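Local coordinates for metallo-beta-lactamase family protein (Thermus thermophilus, PDB 2ZO4) that probably acts as a hydrolase of the metallo-beta-lactamase superfamily, holding two zinc ions in its active site, at residues P6-L11 against V185-D190; L26-G31 against L56-Q61; V33-T38 against G47-H52; T65-H70 against E154-A159. One frame throughout, in Å; residues are numbered along the deposited sequence.

From the N terminus, strand 8-14 opens the longest loop, which contact 1 closes some 174 residues later at strand 185-189; the other three contacts all fall within it. Strand 21-29 opens contact 2, which closes at the turn after helix 43-55; within it the shorter loop of contact 3, strand 32-36 to that helix, has already closed. Contact 4 follows in series, from strand 65-68 to strand 155-158. Contacts 1 and 4 thus join the two beta sheets face to face, while contacts 2 and 3 lay helix 43-55 and its exit against the outer face of the first sheet. Contacts 1 and 4 also meet at one zinc ion, through D190 and H70.

Contact 1. Residues P6-L11 against V185-D190; sequences PGLYLL and VLLAGD. With ZN (zinc ion), chain B; ZN (zinc ion), chain C.
L8 meets V185 and L187 in a small apolar contact between two strands of different sheets. Its two methyls divide the work: L8 CD2 lies 4.3 Å from V185 CG1, while L8 CD1 stands 4.4 Å from L187 CD2. A chi1 of 172° points the fork of L8 away from its own amide nitrogen and across the gap, where one branch goes to each partner. The touch is light, 91 Å² in all, and the backbones stay well apart, L8 CA and V185 CA being 10.5 Å from each other. All three side chains are buried. This is the interface of the alpha-beta/beta-alpha sandwich of the superfamily, in which strand 8-14 edges one sheet and strand 185-189 runs inside the other; L8 also leans on L27, and L187 on L180.

Metal binding occupies the far end of 185-190. D190 OD2 bridges both zinc ions, at 2.1 Å from the ion of chain C and a longer 2.6 Å from that of chain B, and water 1 also joins the two metals. H70, H72 and H171 complete the protein ligands of the chain B zinc, and D74, H75 and H233 those of the chain C zinc.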
loop_
_atom_site.group_PDB
_atom_site.type_symbol
_atom_site.label_atom_id
_atom_site.label_comp_id
_atom_site.label_asym_id
_atom_site.label_seq_id
_atom_site.Cartn_x
_atom_site.Cartn_y
_atom_site.Cartn_z
ATOM N N PRO A 6 -1.457 0.975 25.654
ATOM C CA PRO A 6 -2.384 -0.005 26.223
ATOM C C PRO A 6 -3.501 -0.305 25.225
ATOM O O PRO A 6 -4.148 0.617 24.725
ATOM C CB PRO A 6 -2.941 0.706 27.464
ATOM C CG PRO A 6 -1.903 1.702 27.826
ATOM C CD PRO A 6 -1.320 2.166 26.516
ATOM N N GLY A 7 -3.692 -1.583 24.913
ATOM C CA GLY A 7 -4.696 -1.997 23.936
ATOM C C GLY A 7 -4.326 -1.752 22.480
ATOM O O GLY A 7 -5.204 -1.732 21.619
ATOM N N LEU A 8 -3.035 -1.556 22.205
ATOM C CA LEU A 8 -2.521 -1.471 20.834
ATOM C C LEU A 8 -1.251 -2.308 20.703
ATOM O O LEU A 8 -0.245 -2.024 21.359
ATOM C CB LEU A 8 -2.264 -0.014 20.415
ATOM C CG LEU A 8 -1.537 0.258 19.083
ATOM C CD1 LEU A 8 -2.415 -0.048 17.873
ATOM C CD2 LEU A 8 -1.041 1.693 19.008
ATOM N N TYR A 9 -1.305 -3.329 19.847
ATOM C CA TYR A 9 -0.227 -4.314 19.723
ATOM C C TYR A 9 0.289 -4.448 18.294
ATOM O O TYR A 9 -0.493 -4.450 17.342
ATOM C CB TYR A 9 -0.695 -5.697 20.219
ATOM C CG TYR A 9 -1.279 -5.691 21.613
ATOM C CD1 TYR A 9 -0.475 -5.936 22.727
ATOM C CD2 TYR A 9 -2.632 -5.430 21.820
ATOM C CE1 TYR A 9 -1.006 -5.919 24.011
ATOM C CE2 TYR A 9 -3.170 -5.415 23.100
ATOM C CZ TYR A 9 -2.352 -5.658 24.190
ATOM O OH TYR A 9 -2.885 -5.643 25.462
ATOM N N LEU A 10 1.608 -4.570 18.161
ATOM C CA LEU A 10 2.248 -4.875 16.884
ATOM C C LEU A 10 2.216 -6.382 16.618
ATOM O O LEU A 10 2.651 -7.176 17.456
ATOM C CB LEU A 10 3.694 -4.358 16.863
ATOM C CG LEU A 10 4.653 -4.949 15.820
ATOM C CD1 LEU A 10 4.317 -4.478 14.412
ATOM C CD2 LEU A 10 6.094 -4.619 16.163
ATOM N N LEU A 11 1.702 -6.759 15.447
ATOM C CA LEU A 11 1.578 -8.163 15.039
ATOM C C LEU A 11 2.326 -8.415 13.725
ATOM O O LEU A 11 1.755 -8.238 12.642
ATOM C CB LEU A 11 0.099 -8.556 14.888
ATOM C CG LEU A 11 -0.712 -9.012 16.108
ATOM C CD1 LEU A 11 -0.821 -7.946 17.176
ATOM C CD2 LEU A 11 -2.104 -9.464 15.690
ATOM N N VAL A 185 -0.029 9.163 17.557
ATOM C CA VAL A 185 0.452 7.897 17.018
ATOM C C VAL A 185 -0.185 7.674 15.647
ATOM O O VAL A 185 -1.416 7.671 15.516
ATOM C CB VAL A 185 0.142 6.717 17.978
ATOM C CG1 VAL A 185 0.387 5.369 17.290
ATOM C CG2 VAL A 185 0.981 6.831 19.254
ATOM N N LEU A 186 0.671 7.515 14.637
ATOM C CA LEU A 186 0.232 7.313 13.262
ATOM C C LEU A 186 0.406 5.864 12.847
ATOM O O LEU A 186 1.511 5.321 12.906
ATOM C CB LEU A 186 1.021 8.217 12.305
ATOM C CG LEU A 186 0.765 8.080 10.794
ATOM C CD1 LEU A 186 -0.677 8.434 10.427
ATOM C CD2 LEU A 186 1.741 8.935 9.994
ATOM N N LEU A 187 -0.694 5.242 12.434
ATOM C CA LEU A 187 -0.641 3.924 11.825
ATOM C C LEU A 187 -0.599 4.193 10.329
ATOM O O LEU A 187 -1.637 4.397 9.690
ATOM C CB LEU A 187 -1.852 3.069 12.244
ATOM C CG LEU A 187 -2.058 2.916 13.761
ATOM C CD1 LEU A 187 -3.343 2.149 14.071
ATOM C CD2 LEU A 187 -0.849 2.253 14.442
ATOM N N ALA A 188 0.621 4.214 9.796
ATOM C CA ALA A 188 0.907 4.808 8.493
ATOM C C ALA A 188 0.615 3.920 7.289
ATOM O O ALA A 188 0.604 4.406 6.160
ATOM C CB ALA A 188 2.360 5.290 8.449
ATOM N N GLY A 189 0.380 2.630 7.524
ATOM C CA GLY A 189 0.276 1.659 6.429
ATOM C C GLY A 189 1.560 1.672 5.620
ATOM O O GLY A 189 2.646 1.704 6.188
ATOM N N ASP A 190 1.438 1.677 4.296
ATOM C CA ASP A 190 2.609 1.781 3.434
ATOM C C ASP A 190 2.789 3.166 2.808
ATOM O O ASP A 190 3.443 3.295 1.782
ATOM C CB ASP A 190 2.579 0.711 2.338
ATOM C CG ASP A 190 2.690 -0.705 2.883
ATOM O OD1 ASP A 190 2.792 -0.895 4.115
ATOM O OD2 ASP A 190 2.661 -1.637 2.056
HETATM ZN ZN ZN B . 1.337 -1.978 -0.119
HETATM ZN ZN ZN C . 2.585 -3.669 2.436
HETATM O O HOH W 1 2.108 -3.723 0.512
#

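Contact 2. Residues L26-G31 against L56-Q61; sequences LLQGAG and LGLCFQ
L56, which follows helix 43-55, reaches toward L26 of strand 21-29, and the two leucines meet tip to tip. L56 CD1 comes within 3.8 Å of L26 CG and 4.0 Å of L26 CD1, so one methyl presses on the branch point and one arm of its partner. L26 has CG anti to its own backbone N (chi1 -170°), which carries the branch out from the strand to this meeting. The carbonyl of L56 has a polar task as well. Water 2 donates to L56 O at 2.9 Å and accepts from Q28 NE2 at 3.0 Å, so that a single water spans the partly exposed side of the contact.

G57 follows with positive phi and ends the helix in a Schellman motif, which turns the chain away toward strand 65-68. This is the connection of a beta-alpha-beta unit, strand 32-36, helix 43-55 and strand 65-68, and here its turn packs beside the neighbouring strand 21-29.

L58 is next, its side chain directed back at the strand. Its CD1 lies 4.2 Å from L26 CD1, so L26 is touched by leucines on both sides of the glycine. The other branch, L58 CD2, approaches the amide of Q28, 3.9 Å from Q28 NE2; Q28 is extended beyond CG, and its side chain and that of L58 converge from opposing sides. Farther along, C59 N bonds to D62 OD2, and the ring of F60 turns to helix 43-55 and meets F81 edge-to-face.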
loop_
_atom_site.group_PDB
_atom_site.type_symbol
_atom_site.label_atom_id
_atom_site.label_comp_id
_atom_site.label_asym_id
_atom_site.label_seq_id
_atom_site.Cartn_x
_atom_site.Cartn_y
_atom_site.Cartn_z
ATOM N N LEU A 26 -3.308 -4.680 16.294
ATOM C CA LEU A 26 -4.480 -5.149 17.027
ATOM C C LEU A 26 -4.889 -4.102 18.063
ATOM O O LEU A 26 -4.067 -3.656 18.870
ATOM C CB LEU A 26 -4.161 -6.490 17.712
ATOM C CG LEU A 26 -5.211 -7.394 18.381
ATOM C CD1 LEU A 26 -5.868 -6.774 19.610
ATOM C CD2 LEU A 26 -6.269 -7.866 17.388
ATOM N N LEU A 27 -6.156 -3.705 18.017
ATOM C CA LEU A 27 -6.711 -2.774 18.994
ATOM C C LEU A 27 -7.745 -3.495 19.840
ATOM O O LEU A 27 -8.673 -4.095 19.310
ATOM C CB LEU A 27 -7.338 -1.553 18.311
ATOM C CG LEU A 27 -6.430 -0.459 17.736
ATOM C CD1 LEU A 27 -5.749 -0.902 16.455
ATOM C CD2 LEU A 27 -7.234 0.802 17.480
ATOM N N GLN A 28 -7.565 -3.453 21.156
ATOM C CA GLN A 28 -8.521 -4.046 22.088
ATOM C C GLN A 28 -8.882 -3.028 23.172
ATOM O O GLN A 28 -8.013 -2.337 23.694
ATOM C CB GLN A 28 -7.933 -5.318 22.712
ATOM C CG GLN A 28 -8.890 -6.104 23.611
ATOM C CD GLN A 28 -8.234 -7.328 24.236
ATOM O OE1 GLN A 28 -7.025 -7.352 24.465
ATOM N NE2 GLN A 28 -9.032 -8.348 24.511
ATOM N N GLY A 29 -10.165 -2.938 23.496
ATOM C CA GLY A 29 -10.641 -2.015 24.520
ATOM C C GLY A 29 -12.128 -1.761 24.397
ATOM O O GLY A 29 -12.712 -1.952 23.325
ATOM N N ALA A 30 -12.737 -1.330 25.502
ATOM C CA ALA A 30 -14.174 -1.050 25.574
ATOM C C ALA A 30 -15.033 -2.210 25.055
ATOM O O ALA A 30 -16.108 -1.996 24.497
ATOM C CB ALA A 30 -14.512 0.264 24.842
ATOM N N GLY A 31 -14.544 -3.432 25.245
ATOM C CA GLY A 31 -15.259 -4.635 24.826
ATOM C C GLY A 31 -15.135 -4.954 23.346
ATOM O O GLY A 31 -15.733 -5.924 22.868
ATOM N N LEU A 56 -2.925 -13.142 23.168
ATOM C CA LEU A 56 -3.782 -12.133 23.778
ATOM C C LEU A 56 -5.077 -12.727 24.330
ATOM O O LEU A 56 -5.871 -12.015 24.949
ATOM C CB LEU A 56 -4.112 -11.037 22.759
ATOM C CG LEU A 56 -2.950 -10.185 22.240
ATOM C CD1 LEU A 56 -3.315 -9.527 20.910
ATOM C CD2 LEU A 56 -2.526 -9.144 23.277
ATOM N N GLY A 57 -5.284 -14.025 24.101
ATOM C CA GLY A 57 -6.485 -14.727 24.556
ATOM C C GLY A 57 -7.651 -14.615 23.592
ATOM O O GLY A 57 -8.813 -14.636 24.005
ATOM N N LEU A 58 -7.340 -14.514 22.302
ATOM C CA LEU A 58 -8.346 -14.237 21.278
ATOM C C LEU A 58 -8.353 -15.272 20.152
ATOM O O LEU A 58 -7.346 -15.943 19.889
ATOM C CB LEU A 58 -8.139 -12.828 20.692
ATOM C CG LEU A 58 -8.199 -11.623 21.641
ATOM C CD1 LEU A 58 -7.587 -10.381 20.988
ATOM C CD2 LEU A 58 -9.628 -11.345 22.122
ATOM N N CYS A 59 -9.511 -15.394 19.508
ATOM C CA CYS A 59 -9.692 -16.232 18.327
ATOM C C CYS A 59 -9.929 -15.316 17.136
ATOM O O CYS A 59 -10.222 -14.135 17.319
ATOM C CB CYS A 59 -10.911 -17.146 18.508
ATOM S SG CYS A 59 -10.951 -18.062 20.070
ATOM N N PHE A 60 -9.813 -15.859 15.925
ATOM C CA PHE A 60 -10.176 -15.134 14.702
ATOM C C PHE A 60 -11.572 -14.526 14.817
ATOM O O PHE A 60 -11.805 -13.400 14.377
ATOM C CB PHE A 60 -10.154 -16.064 13.480
ATOM C CG PHE A 60 -8.775 -16.461 13.021
ATOM C CD1 PHE A 60 -7.801 -15.499 12.765
ATOM C CD2 PHE A 60 -8.464 -17.805 12.806
ATOM C CE1 PHE A 60 -6.525 -15.868 12.325
ATOM C CE2 PHE A 60 -7.194 -18.185 12.363
ATOM C CZ PHE A 60 -6.221 -17.208 12.120
ATOM N N GLN A 61 -12.491 -15.283 15.418
ATOM C CA GLN A 61 -13.899 -14.891 15.518
ATOM C C GLN A 61 -14.138 -13.699 16.451
ATOM O O GLN A 61 -15.199 -13.073 16.394
ATOM C CB GLN A 61 -14.766 -16.085 15.951
ATOM C CG GLN A 61 -14.876 -17.216 14.922
ATOM C CD GLN A 61 -13.708 -18.205 14.962
ATOM O OE1 GLN A 61 -12.752 -18.041 15.725
ATOM N NE2 GLN A 61 -13.789 -19.240 14.133
HETATM O O HOH W 2 -8.479 -11.058 25.628
#

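Contact 3. Residues V33-T38 against G47-H52; sequences VALVDT and GALELH
L35 and L49 face each other across the gap between strand 32-36 and helix 43-55, where the backbones come nearest at T38 and L49, with 8.4 Å between their CA atoms. The helix is regular here, with L51 N bonded to G47 O and H52 N to A48 O.

L49 carries the contact, using a different methyl for each partner. L49 CD1 lies 4.3 Å from L35 CD1, a plain apolar touch of two branch ends. L49 CD2 comes to 3.8 Å from the backbone oxygen T38 O. A chi1 of -176° swings the branch of L49 away from its backbone N, so that it extends from the helix toward the strand and the chain just past it. All three residues are buried, though only 107 Å² is covered in total. T38 contributes through its main chain alone: its CB points away from the helix, and OG1 is hydrogen-bonded to the carbonyl oxygen of H75, a zinc ligand. D37, just before it, holds the ring of the same histidine, with OD2 bonded to H75 ND1. The chain leaving the strand therefore touches the helix with one residue's backbone while its side chains probably help to position the metal site.

The strand and helix are the first two elements of a beta-alpha-beta unit completed by strand 65-68, which pairs with 32-36 in parallel. Around the meeting point, L49 also rests on L11 of strand 8-14, L24 of strand 21-29 and F60 of the loop beyond the helix.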
loop_
_atom_site.group_PDB
_atom_site.type_symbol
_atom_site.label_atom_id
_atom_site.label_comp_id
_atom_site.label_asym_id
_atom_site.label_seq_id
_atom_site.Cartn_x
_atom_site.Cartn_y
_atom_site.Cartn_z
ATOM N N VAL A 33 -12.697 -5.539 19.732
ATOM C CA VAL A 33 -11.425 -5.953 19.149
ATOM C C VAL A 33 -11.415 -5.604 17.654
ATOM O O VAL A 33 -12.365 -5.913 16.923
ATOM C CB VAL A 33 -11.155 -7.478 19.328
ATOM C CG1 VAL A 33 -9.818 -7.864 18.708
ATOM C CG2 VAL A 33 -11.178 -7.879 20.807
ATOM N N ALA A 34 -10.336 -4.965 17.212
ATOM C CA ALA A 34 -10.182 -4.572 15.816
ATOM C C ALA A 34 -8.790 -4.888 15.299
ATOM O O ALA A 34 -7.820 -4.854 16.052
ATOM C CB ALA A 34 -10.470 -3.094 15.649
ATOM N N LEU A 35 -8.706 -5.201 14.011
ATOM C CA LEU A 35 -7.425 -5.355 13.331
ATOM C C LEU A 35 -7.219 -4.285 12.266
ATOM O O LEU A 35 -8.119 -4.011 11.465
ATOM C CB LEU A 35 -7.310 -6.732 12.678
ATOM C CG LEU A 35 -6.516 -7.847 13.365
ATOM C CD1 LEU A 35 -6.616 -9.108 12.528
ATOM C CD2 LEU A 35 -5.054 -7.474 13.575
ATOM N N VAL A 36 -6.035 -3.678 12.281
ATOM C CA VAL A 36 -5.578 -2.843 11.182
ATOM C C VAL A 36 -4.739 -3.748 10.276
ATOM O O VAL A 36 -3.652 -4.190 10.665
ATOM C CB VAL A 36 -4.764 -1.617 11.673
ATOM C CG1 VAL A 36 -4.240 -0.806 10.499
ATOM C CG2 VAL A 36 -5.613 -0.740 12.589
ATOM N N ASP A 37 -5.277 -4.029 9.085
ATOM C CA ASP A 37 -4.694 -4.961 8.101
ATOM C C ASP A 37 -4.746 -6.431 8.558
ATOM O O ASP A 37 -4.941 -6.709 9.744
ATOM C CB ASP A 37 -3.296 -4.504 7.656
ATOM C CG ASP A 37 -3.332 -3.167 6.922
ATOM O OD1 ASP A 37 -4.409 -2.810 6.392
ATOM O OD2 ASP A 37 -2.292 -2.473 6.869
ATOM N N THR A 38 -4.603 -7.362 7.612
ATOM C CA THR A 38 -5.016 -8.755 7.846
ATOM C C THR A 38 -4.080 -9.841 7.312
ATOM O O THR A 38 -4.395 -11.024 7.432
ATOM C CB THR A 38 -6.412 -9.047 7.224
ATOM O OG1 THR A 38 -6.357 -8.856 5.804
ATOM C CG2 THR A 38 -7.480 -8.159 7.820
ATOM N N GLY A 47 -1.286 -19.025 10.403
ATOM C CA GLY A 47 -0.777 -19.653 11.619
ATOM C C GLY A 47 -0.167 -18.651 12.573
ATOM O O GLY A 47 -0.451 -18.678 13.771
ATOM N N ALA A 48 0.664 -17.762 12.032
ATOM C CA ALA A 48 1.286 -16.690 12.805
ATOM C C ALA A 48 0.255 -15.749 13.433
ATOM O O ALA A 48 0.390 -15.362 14.599
ATOM C CB ALA A 48 2.254 -15.909 11.936
ATOM N N LEU A 49 -0.768 -15.384 12.658
ATOM C CA LEU A 49 -1.814 -14.488 13.142
ATOM C C LEU A 49 -2.621 -15.150 14.261
ATOM O O LEU A 49 -2.907 -14.522 15.290
ATOM C CB LEU A 49 -2.725 -14.030 11.990
ATOM C CG LEU A 49 -3.834 -13.001 12.264
ATOM C CD1 LEU A 49 -3.343 -11.839 13.128
ATOM C CD2 LEU A 49 -4.424 -12.487 10.945
ATOM N N GLU A 50 -2.967 -16.420 14.054
ATOM C CA GLU A 50 -3.668 -17.214 15.057
ATOM C C GLU A 50 -2.894 -17.253 16.370
ATOM O O GLU A 50 -3.476 -17.061 17.433
ATOM C CB GLU A 50 -3.912 -18.634 14.545
ATOM C CG GLU A 50 -4.824 -19.467 15.437
ATOM C CD GLU A 50 -5.136 -20.837 14.854
ATOM O OE1 GLU A 50 -4.377 -21.311 13.978
ATOM O OE2 GLU A 50 -6.146 -21.440 15.277
ATOM N N LEU A 51 -1.586 -17.495 16.286
ATOM C CA LEU A 51 -0.732 -17.549 17.475
ATOM C C LEU A 51 -0.664 -16.205 18.198
ATOM O O LEU A 51 -0.725 -16.154 19.430
ATOM C CB LEU A 51 0.672 -18.053 17.123
ATOM C CG LEU A 51 0.836 -19.567 16.972
ATOM C CD1 LEU A 51 2.132 -19.902 16.247
ATOM C CD2 LEU A 51 0.781 -20.271 18.330
ATOM N N HIS A 52 -0.545 -15.123 17.428
ATOM C CA HIS A 52 -0.583 -13.765 17.981
ATOM C C HIS A 52 -1.862 -13.518 18.770
ATOM O O HIS A 52 -1.817 -13.060 19.913
ATOM C CB HIS A 52 -0.462 -12.717 16.872
ATOM C CG HIS A 52 0.948 -12.437 16.458
ATOM N ND1 HIS A 52 1.362 -12.493 15.144
ATOM C CD2 HIS A 52 2.039 -12.100 17.184
ATOM C CE1 HIS A 52 2.648 -12.201 15.079
ATOM N NE2 HIS A 52 3.083 -11.957 16.301
#

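Contact 4. Residues T65-H70 against E154-A159; sequences TILLTH and EALEVA. With ZN (zinc ion), chain B.
L67 sends its fork across to L156 and V158 because CG stands anti to the carbonyl carbon (chi1 -54°) and chi2 of 175° turns the fork so that one methyl faces each partner. L67 CD2 lies 4.0 Å from L156 CD1, and L67 CD1 is 4.1 Å from V158 CG2. The approaches differ: L67 and V158 reach toward each other tip to tip, whereas L67 and L156 run alongside with their ends pointing opposite ways. Both partners are on the same face of strand 155-158, two residues apart, with E157 between them turned to the other side, where it forms a salt bridge with R162.

Beyond the strand, H70 is a zinc ligand, and T69 supports it from behind. H70 NE2 binds the zinc ion of chain B at 2.2 Å, and the other ring nitrogen, H70 ND1, donates to T69 OG1 at 2.7 Å. The oxygen lies close to the ring plane, though the bond is bent, with an angle of 145° at the hydrogen. T69 OG1 in turn pairs with D37 OD2, which probably helps to set the turn of the imidazole.

Strand 65-68 runs within the first sheet between strands 32-36 and 88-92, and strand 155-158 is an outer strand of the second. L163 of strand 161-167 and F90 of strand 88-92 also pack on L67, and A34 of strand 32-36 packs on V158.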
loop_
_atom_site.group_PDB
_atom_site.type_symbol
_atom_site.label_atom_id
_atom_site.label_comp_id
_atom_site.label_asym_id
_atom_site.label_seq_id
_atom_site.Cartn_x
_atom_site.Cartn_y
_atom_site.Cartn_z
ATOM N N THR A 65 -13.993 -5.869 13.896
ATOM C CA THR A 65 -13.765 -4.716 13.014
ATOM C C THR A 65 -12.437 -4.862 12.281
ATOM O O THR A 65 -11.406 -5.158 12.896
ATOM C CB THR A 65 -13.786 -3.366 13.783
ATOM O OG1 THR A 65 -15.006 -3.252 14.514
ATOM C CG2 THR A 65 -13.680 -2.171 12.820
ATOM N N ILE A 66 -12.477 -4.668 10.966
ATOM C CA ILE A 66 -11.277 -4.680 10.145
ATOM C C ILE A 66 -11.093 -3.311 9.500
ATOM O O ILE A 66 -11.989 -2.815 8.808
ATOM C CB ILE A 66 -11.331 -5.771 9.042
ATOM C CG1 ILE A 66 -11.634 -7.160 9.633
ATOM C CG2 ILE A 66 -10.042 -5.765 8.208
ATOM C CD1 ILE A 66 -10.548 -7.741 10.536
ATOM N N LEU A 67 -9.932 -2.707 9.738
ATOM C CA LEU A 67 -9.569 -1.447 9.099
ATOM C C LEU A 67 -8.423 -1.685 8.117
ATOM O O LEU A 67 -7.321 -2.045 8.524
ATOM C CB LEU A 67 -9.184 -0.394 10.151
ATOM C CG LEU A 67 -10.202 -0.108 11.266
ATOM C CD1 LEU A 67 -9.631 0.855 12.286
ATOM C CD2 LEU A 67 -11.520 0.430 10.705
ATOM N N LEU A 68 -8.689 -1.491 6.827
ATOM C CA LEU A 68 -7.682 -1.729 5.790
ATOM C C LEU A 68 -7.019 -0.444 5.320
ATOM O O LEU A 68 -7.695 0.493 4.897
ATOM C CB LEU A 68 -8.289 -2.461 4.582
ATOM C CG LEU A 68 -8.874 -3.860 4.799
ATOM C CD1 LEU A 68 -9.427 -4.418 3.488
ATOM C CD2 LEU A 68 -7.851 -4.818 5.403
ATOM N N THR A 69 -5.691 -0.411 5.382
ATOM C CA THR A 69 -4.934 0.720 4.853
ATOM C C THR A 69 -5.028 0.767 3.331
ATOM O O THR A 69 -5.189 1.841 2.752
ATOM C CB THR A 69 -3.455 0.696 5.301
ATOM O OG1 THR A 69 -2.831 -0.511 4.847
ATOM C CG2 THR A 69 -3.351 0.795 6.827
ATOM N N HIS A 70 -4.947 -0.403 2.695
ATOM C CA HIS A 70 -5.054 -0.524 1.238
ATOM C C HIS A 70 -5.305 -1.963 0.759
ATOM O O HIS A 70 -5.375 -2.897 1.565
ATOM C CB HIS A 70 -3.836 0.098 0.536
ATOM C CG HIS A 70 -2.519 -0.518 0.912
ATOM N ND1 HIS A 70 -2.076 -0.609 2.215
ATOM C CD2 HIS A 70 -1.531 -1.034 0.144
ATOM C CE1 HIS A 70 -0.880 -1.168 2.234
ATOM N NE2 HIS A 70 -0.525 -1.434 0.992
ATOM N N GLU A 154 -12.628 11.477 8.210
ATOM C CA GLU A 154 -13.647 10.899 9.081
ATOM C C GLU A 154 -13.026 10.368 10.374
ATOM O O GLU A 154 -11.838 10.040 10.421
ATOM C CB GLU A 154 -14.500 9.846 8.361
ATOM C CG GLU A 154 -13.976 8.429 8.353
ATOM C CD GLU A 154 -15.081 7.419 8.061
ATOM O OE1 GLU A 154 -15.151 6.926 6.922
ATOM O OE2 GLU A 154 -15.900 7.141 8.961
ATOM N N ALA A 155 -13.841 10.326 11.420
ATOM C CA ALA A 155 -13.392 9.933 12.740
ATOM C C ALA A 155 -14.072 8.635 13.147
ATOM O O ALA A 155 -15.301 8.523 13.101
ATOM C CB ALA A 155 -13.692 11.029 13.742
ATOM N N LEU A 156 -13.258 7.661 13.539
ATOM C CA LEU A 156 -13.756 6.361 13.959
ATOM C C LEU A 156 -13.478 6.122 15.438
ATOM O O LEU A 156 -12.368 6.366 15.920
ATOM C CB LEU A 156 -13.118 5.243 13.123
ATOM C CG LEU A 156 -13.237 5.274 11.593
ATOM C CD1 LEU A 156 -12.174 4.379 10.970
ATOM C CD2 LEU A 156 -14.620 4.860 11.116
ATOM N N GLU A 157 -14.493 5.654 16.153
ATOM C CA GLU A 157 -14.321 5.207 17.526
ATOM C C GLU A 157 -14.148 3.702 17.493
ATOM O O GLU A 157 -15.094 2.962 17.209
ATOM C CB GLU A 157 -15.516 5.596 18.397
ATOM C CG GLU A 157 -15.408 6.980 18.997
ATOM C CD GLU A 157 -15.752 8.063 18.008
ATOM O OE1 GLU A 157 -16.949 8.394 17.879
ATOM O OE2 GLU A 157 -14.825 8.591 17.362
ATOM N N VAL A 158 -12.924 3.263 17.761
ATOM C CA VAL A 158 -12.553 1.861 17.618
ATOM C C VAL A 158 -11.814 1.401 18.863
ATOM O O VAL A 158 -10.729 1.902 19.164
ATOM C CB VAL A 158 -11.626 1.630 16.390
ATOM C CG1 VAL A 158 -11.302 0.156 16.250
ATOM C CG2 VAL A 158 -12.252 2.158 15.106
ATOM N N ALA A 159 -12.415 0.449 19.579
ATOM C CA ALA A 159 -11.798 -0.187 20.751
ATOM C C ALA A 159 -11.305 0.819 21.795
ATOM O O ALA A 159 -10.206 0.686 22.333
ATOM C CB ALA A 159 -10.664 -1.126 20.314
HETATM ZN ZN ZN B . 1.337 -1.978 -0.119
HETATM O O HOH W 1 2.108 -3.723 0.512
#